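Local coordinates for CS1 fimbrial subunit A (Escherichia coli, PDB 4HJI), which forms the pilin subunit of CS1 fimbriae, the surface filaments with which enterotoxigenic strains colonize the epithelium of host organs, at residues 52-57 against 124-129; 74-79 against 90-95. One frame throughout, in Å; residues are numbered along the deposited sequence. Where two conformers were deposited one is given.

Contact 1 of 2, residues 52-57 against 124-129; sequences AHTINT and TQKLSI
Thr-57 lays its methyl CG2 obliquely across Leu-127, 3.9 Å from that residue's CB, while its hydroxyl OG1 gives a hydrogen bond of 2.7 Å to Gln-125 O. The first torsion (chi1 68°) tucks OG1 between the backbone N and the carbonyl carbon of its own residue, which sends the hydroxyl to the neighbouring strand and directs the methyl along the buried face. Gln-125 O thus takes two bonds from one residue: Thr-57 N approaches at 2.9 Å from one face of the carbonyl plane, and OG1 from the other, standing well above the plane. The hydroxyl of this buried residue thereby finds an acceptor on the neighbouring strand.

The strands run antiparallel, and three hydrogen-bonded pairs, His-53 with Ile-129, Ile-55 with Leu-127 and Thr-57 with Gln-125, supply six backbone bonds. Between them the carbonyls also receive CA-H...O contacts, such as Ser-128 CA to His-53 O at 3.2 Å. On the face with Thr-57, the flanks of Ile-55 and Leu-127 meet loosely, CB to CB at 4.3 Å. The other face is polar: Thr-54 OG1 lies 3.8 Å from Ser-128 CB, and the side chains of Asn-56 and Lys-126 run side by side in the same direction. Beyond them, Asn-56 CB meets the methyl CG2 of Thr-124 at 3.9 Å.

This alternation is that of a sheet with one face to the core, as in the immunoglobulin-like pilins of chaperone-usher pili. Strand 119-131 lies between strand 49-61 and strand 87-94, where Leu-127 packs on Val-92 and Thr-57 on Phe-94; His-53 rests on Val-39 and Leu-41 of strand 38-44.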
loop_
_atom_site.group_PDB
_atom_site.type_symbol
_atom_site.label_atom_id
_atom_site.label_comp_id
_atom_site.label_asym_id
_atom_site.label_seq_id
_atom_site.Cartn_x
_atom_site.Cartn_y
_atom_site.Cartn_z
ATOM N N ALA A 52 -11.113 2.088 5.760
ATOM C CA ALA A 52 -9.763 2.282 5.236
ATOM C C ALA A 52 -8.764 1.844 6.282
ATOM O O ALA A 52 -9.000 1.976 7.481
ATOM C CB ALA A 52 -9.541 3.738 4.860
ATOM N N HIS A 53 -7.654 1.302 5.823
ATOM C CA HIS A 53 -6.557 0.948 6.717
ATOM C C HIS A 53 -5.358 1.825 6.410
ATOM O O HIS A 53 -4.773 1.725 5.333
ATOM C CB HIS A 53 -6.174 -0.502 6.573
ATOM C CG HIS A 53 -5.109 -0.933 7.525
ATOM N ND1 HIS A 53 -5.394 -1.516 8.740
ATOM C CD2 HIS A 53 -3.753 -0.908 7.435
ATOM C CE1 HIS A 53 -4.263 -1.845 9.347
ATOM N NE2 HIS A 53 -3.255 -1.469 8.584
ATOM N N THR A 54 -4.968 2.643 7.383
ATOM C CA THR A 54 -3.907 3.620 7.205
ATOM C C THR A 54 -2.672 3.263 8.021
ATOM O O THR A 54 -2.758 2.900 9.221
ATOM C CB THR A 54 -4.419 5.030 7.537
ATOM O OG1 THR A 54 -5.507 5.336 6.671
ATOM C CG2 THR A 54 -3.323 6.088 7.366
ATOM N N ILE A 55 -1.529 3.324 7.355
ATOM C CA ILE A 55 -0.218 3.015 7.920
ATOM C C ILE A 55 0.617 4.298 7.794
ATOM O O ILE A 55 0.794 4.822 6.681
ATOM C CB ILE A 55 0.481 1.861 7.160
ATOM C CG1 ILE A 55 -0.372 0.580 7.156
ATOM C CG2 ILE A 55 1.850 1.554 7.745
ATOM C CD1 ILE A 55 0.158 -0.552 6.321
ATOM N N ASN A 56 1.080 4.821 8.926
ATOM C CA ASN A 56 2.025 5.923 8.961
ATOM C C ASN A 56 3.412 5.400 8.603
ATOM O O ASN A 56 3.903 4.467 9.236
ATOM C CB ASN A 56 2.011 6.576 10.353
ATOM C CG ASN A 56 0.652 7.148 10.698
ATOM O OD1 ASN A 56 -0.037 6.687 11.630
ATOM N ND2 ASN A 56 0.245 8.153 9.954
ATOM N N THR A 57 4.031 5.988 7.580
ATOM C CA THR A 57 5.299 5.491 7.046
ATOM C C THR A 57 6.308 6.614 6.868
ATOM O O THR A 57 5.963 7.790 6.932
ATOM C CB THR A 57 5.105 4.849 5.664
ATOM O OG1 THR A 57 4.760 5.872 4.714
ATOM C CG2 THR A 57 4.001 3.834 5.696
ATOM N N THR A 124 6.472 12.089 7.856
ATOM C CA THR A 124 5.480 11.020 7.807
ATOM C C THR A 124 4.578 11.126 6.580
ATOM O O THR A 124 4.051 12.206 6.272
ATOM C CB THR A 124 4.646 10.969 9.105
ATOM O OG1 THR A 124 5.531 10.776 10.209
ATOM C CG2 THR A 124 3.639 9.850 9.075
ATOM N N GLN A 125 4.428 9.989 5.901
ATOM C CA GLN A 125 3.572 9.819 4.741
ATOM C C GLN A 125 2.542 8.733 5.004
ATOM O O GLN A 125 2.856 7.639 5.517
ATOM C CB GLN A 125 4.381 9.445 3.513
ATOM C CG GLN A 125 5.617 10.298 3.284
ATOM C CD GLN A 125 5.304 11.751 2.972
ATOM O OE1 GLN A 125 6.103 12.644 3.277
ATOM N NE2 GLN A 125 4.145 12.001 2.375
ATOM N N LYS A 126 1.304 9.014 4.632
ATOM C CA LYS A 126 0.226 8.065 4.821
ATOM C C LYS A 126 0.198 7.041 3.695
ATOM O O LYS A 126 0.213 7.400 2.521
ATOM C CB LYS A 126 -1.109 8.801 4.947
ATOM C CG LYS A 126 -1.159 9.645 6.199
ATOM C CD LYS A 126 -2.465 10.412 6.383
ATOM C CE LYS A 126 -2.438 11.173 7.702
ATOM N NZ LYS A 126 -1.900 10.335 8.807
ATOM N N LEU A 127 0.176 5.764 4.067
ATOM C CA LEU A 127 -0.105 4.682 3.154
ATOM C C LEU A 127 -1.454 4.078 3.533
ATOM O O LEU A 127 -1.606 3.554 4.637
ATOM C CB LEU A 127 1.001 3.621 3.242
ATOM C CG LEU A 127 0.772 2.354 2.418
ATOM C CD1 LEU A 127 0.807 2.610 0.914
ATOM C CD2 LEU A 127 1.826 1.317 2.766
ATOM N N SER A 128 -2.448 4.167 2.650
ATOM C CA SER A 128 -3.813 3.681 2.957
ATOM C C SER A 128 -4.303 2.623 1.968
ATOM O O SER A 128 -4.139 2.771 0.750
ATOM C CB SER A 128 -4.835 4.840 2.994
ATOM O OG SER A 128 -4.417 5.742 1.993
ATOM N N ILE A 129 -4.928 1.583 2.513
ATOM C CA ILE A 129 -5.468 0.453 1.750
ATOM C C ILE A 129 -6.992 0.491 1.879
ATOM O O ILE A 129 -7.498 0.522 2.998
ATOM C CB ILE A 129 -4.871 -0.884 2.264
ATOM C CG1 ILE A 129 -3.363 -0.860 2.045
ATOM C CG2 ILE A 129 -5.535 -2.074 1.579
ATOM C CD1 ILE A 129 -2.648 -2.025 2.660
#

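Contact 2 of 2, residues 74-79 against 90-95; sequences ADPVLS and VSVNFA
Apolar packing carries most of this contact, and Val-90 supplies its centre, with Pro-76 and Leu-78 both crossing it at about a right angle. The proline ring comes over one side of the valine, its CB 4.0 Å from Val-90 CB. Methyl CG2 of Val-90 meets the branch point of Leu-78, with CG at 3.6 Å and CD2 slightly farther. Val-90 CG1 stands anti to the backbone N (chi1 171°), which places CG2 on the leucine and turns CG1 to the ring of Pro-76. A lighter touch, Pro-76 CG to Val-92 CG2 at 4.2 Å, extends the apolar patch one step along the same face.

Polar contact comes down to one backbone hydrogen bond, Val-90 N to Pro-76 O at 3.1 Å. It is bent, with an N-H...O angle of 148°, and the donor is tilted 33° from the carbonyl plane, a geometry that fits the point where the two chains part.

The contact belongs to the hairpin of strands 68-80 and 87-94. Strand 144-156 pairs antiparallel with strand 68-80, and from it Val-150 touches Pro-76 and Tyr-146 touches Leu-78, while Val-90 also touches Ile-129 of strand 119-131.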
loop_
_atom_site.group_PDB
_atom_site.type_symbol
_atom_site.label_atom_id
_atom_site.label_comp_id
_atom_site.label_asym_id
_atom_site.label_seq_id
_atom_site.Cartn_x
_atom_site.Cartn_y
_atom_site.Cartn_z
ATOM N N ALA A 74 0.804 -5.084 -9.400
ATOM C CA ALA A 74 -0.392 -5.638 -9.998
ATOM C C ALA A 74 -1.549 -4.919 -9.362
ATOM O O ALA A 74 -1.415 -4.397 -8.252
ATOM C CB ALA A 74 -0.481 -7.135 -9.739
ATOM N N ASP A 75 -2.672 -4.883 -10.079
ATOM C CA ASP A 75 -3.931 -4.377 -9.542
ATOM C C ASP A 75 -4.342 -5.267 -8.399
ATOM O O ASP A 75 -4.632 -6.445 -8.625
ATOM C CB ASP A 75 -5.045 -4.472 -10.574
ATOM C CG ASP A 75 -4.996 -3.376 -11.601
ATOM O OD1 ASP A 75 -4.199 -2.428 -11.425
ATOM O OD2 ASP A 75 -5.789 -3.436 -12.580
ATOM N N PRO A 76 -4.360 -4.727 -7.170
ATOM C CA PRO A 76 -4.714 -5.576 -6.060
ATOM C C PRO A 76 -6.211 -5.832 -5.960
ATOM O O PRO A 76 -7.029 -4.917 -6.137
ATOM C CB PRO A 76 -4.174 -4.819 -4.852
ATOM C CG PRO A 76 -4.148 -3.398 -5.251
ATOM C CD PRO A 76 -4.064 -3.349 -6.749
ATOM N N VAL A 77 -6.550 -7.092 -5.712
ATOM C CA VAL A 77 -7.907 -7.528 -5.506
ATOM C C VAL A 77 -7.956 -8.530 -4.362
ATOM O O VAL A 77 -7.006 -9.272 -4.164
ATOM C CB VAL A 77 -8.490 -8.144 -6.787
ATOM C CG1 VAL A 77 -9.956 -8.419 -6.604
ATOM C CG2 VAL A 77 -8.375 -7.174 -7.958
ATOM N N LEU A 78 -9.055 -8.543 -3.609
ATOM C CA LEU A 78 -9.279 -9.580 -2.605
ATOM C C LEU A 78 -10.281 -10.571 -3.174
ATOM O O LEU A 78 -11.412 -10.198 -3.530
ATOM C CB LEU A 78 -9.826 -8.999 -1.309
ATOM C CG LEU A 78 -9.119 -7.772 -0.746
ATOM C CD1 LEU A 78 -9.809 -7.383 0.548
ATOM C CD2 LEU A 78 -7.632 -8.031 -0.518
ATOM N N SER A 79 -9.843 -11.820 -3.262
ATOM C CA SER A 79 -10.642 -12.919 -3.780
ATOM C C SER A 79 -11.284 -13.682 -2.629
ATOM O O SER A 79 -10.622 -13.985 -1.629
ATOM C CB SER A 79 -9.771 -13.846 -4.631
ATOM O OG SER A 79 -9.233 -13.158 -5.749
ATOM N N VAL A 90 -9.222 -3.329 -4.710
ATOM C CA VAL A 90 -8.505 -2.604 -3.660
ATOM C C VAL A 90 -7.816 -1.409 -4.283
ATOM O O VAL A 90 -7.225 -1.530 -5.369
ATOM C CB VAL A 90 -7.437 -3.498 -2.986
ATOM C CG1 VAL A 90 -6.535 -2.699 -2.034
ATOM C CG2 VAL A 90 -8.095 -4.641 -2.221
ATOM N N SER A 91 -7.928 -0.264 -3.604
ATOM C CA SER A 91 -7.231 0.964 -3.941
ATOM C C SER A 91 -6.168 1.230 -2.891
ATOM O O SER A 91 -6.361 0.918 -1.708
ATOM C CB SER A 91 -8.234 2.127 -3.989
ATOM O OG SER A 91 -9.105 1.989 -5.100
ATOM N N VAL A 92 -5.031 1.773 -3.319
ATOM C CA VAL A 92 -3.942 2.115 -2.430
ATOM C C VAL A 92 -3.488 3.534 -2.691
ATOM O O VAL A 92 -3.307 3.926 -3.849
ATOM C CB VAL A 92 -2.741 1.158 -2.618
ATOM C CG1 VAL A 92 -1.665 1.481 -1.608
ATOM C CG2 VAL A 92 -3.204 -0.278 -2.537
ATOM N N ASN A 93 -3.408 4.325 -1.623
ATOM C CA ASN A 93 -2.962 5.715 -1.724
ATOM C C ASN A 93 -1.659 5.843 -0.952
ATOM O O ASN A 93 -1.493 5.217 0.090
ATOM C CB ASN A 93 -3.963 6.718 -1.108
ATOM C CG ASN A 93 -5.254 6.868 -1.886
ATOM O OD1 ASN A 93 -5.648 6.012 -2.669
ATOM N ND2 ASN A 93 -5.915 7.994 -1.684
ATOM N N PHE A 94 -0.745 6.648 -1.468
ATOM C CA PHE A 94 0.510 6.922 -0.791
ATOM C C PHE A 94 0.823 8.395 -0.909
ATOM O O PHE A 94 0.736 8.964 -1.998
ATOM C CB PHE A 94 1.673 6.101 -1.378
ATOM C CG PHE A 94 2.984 6.396 -0.721
ATOM C CD1 PHE A 94 4.008 7.014 -1.400
ATOM C CD2 PHE A 94 3.189 6.046 0.614
ATOM C CE1 PHE A 94 5.218 7.294 -0.775
ATOM C CE2 PHE A 94 4.382 6.337 1.248
ATOM C CZ PHE A 94 5.400 6.958 0.563
ATOM N N ALA A 95 1.169 9.018 0.215
ATOM C CA ALA A 95 1.504 10.439 0.214
ATOM C C ALA A 95 0.412 11.260 -0.459
ATOM O O ALA A 95 0.709 12.237 -1.150
ATOM C CB ALA A 95 2.840 10.650 -0.495
#

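In the fold
The two contacts illustrate how one beta fold joins strands by different means. Contact 1 pairs strands distant in sequence through a regular ladder of six backbone bonds, with a largely buried face that mixes apolar and polar side chains and a more polar, mostly exposed one. Contact 2, nested along the chain within the loop that contact 1 closes, is a buried patch of a local hairpin held mainly by side chains, with a single backbone bond and no exposed residue among those that touch. They adjoin through neighbouring strands 119-131 and 87-94: Ser-128 N to Asn-93 O and Lys-126 O to Ala-95 N are probable hydrogen bonds. Their centres lie about 12 Å apart.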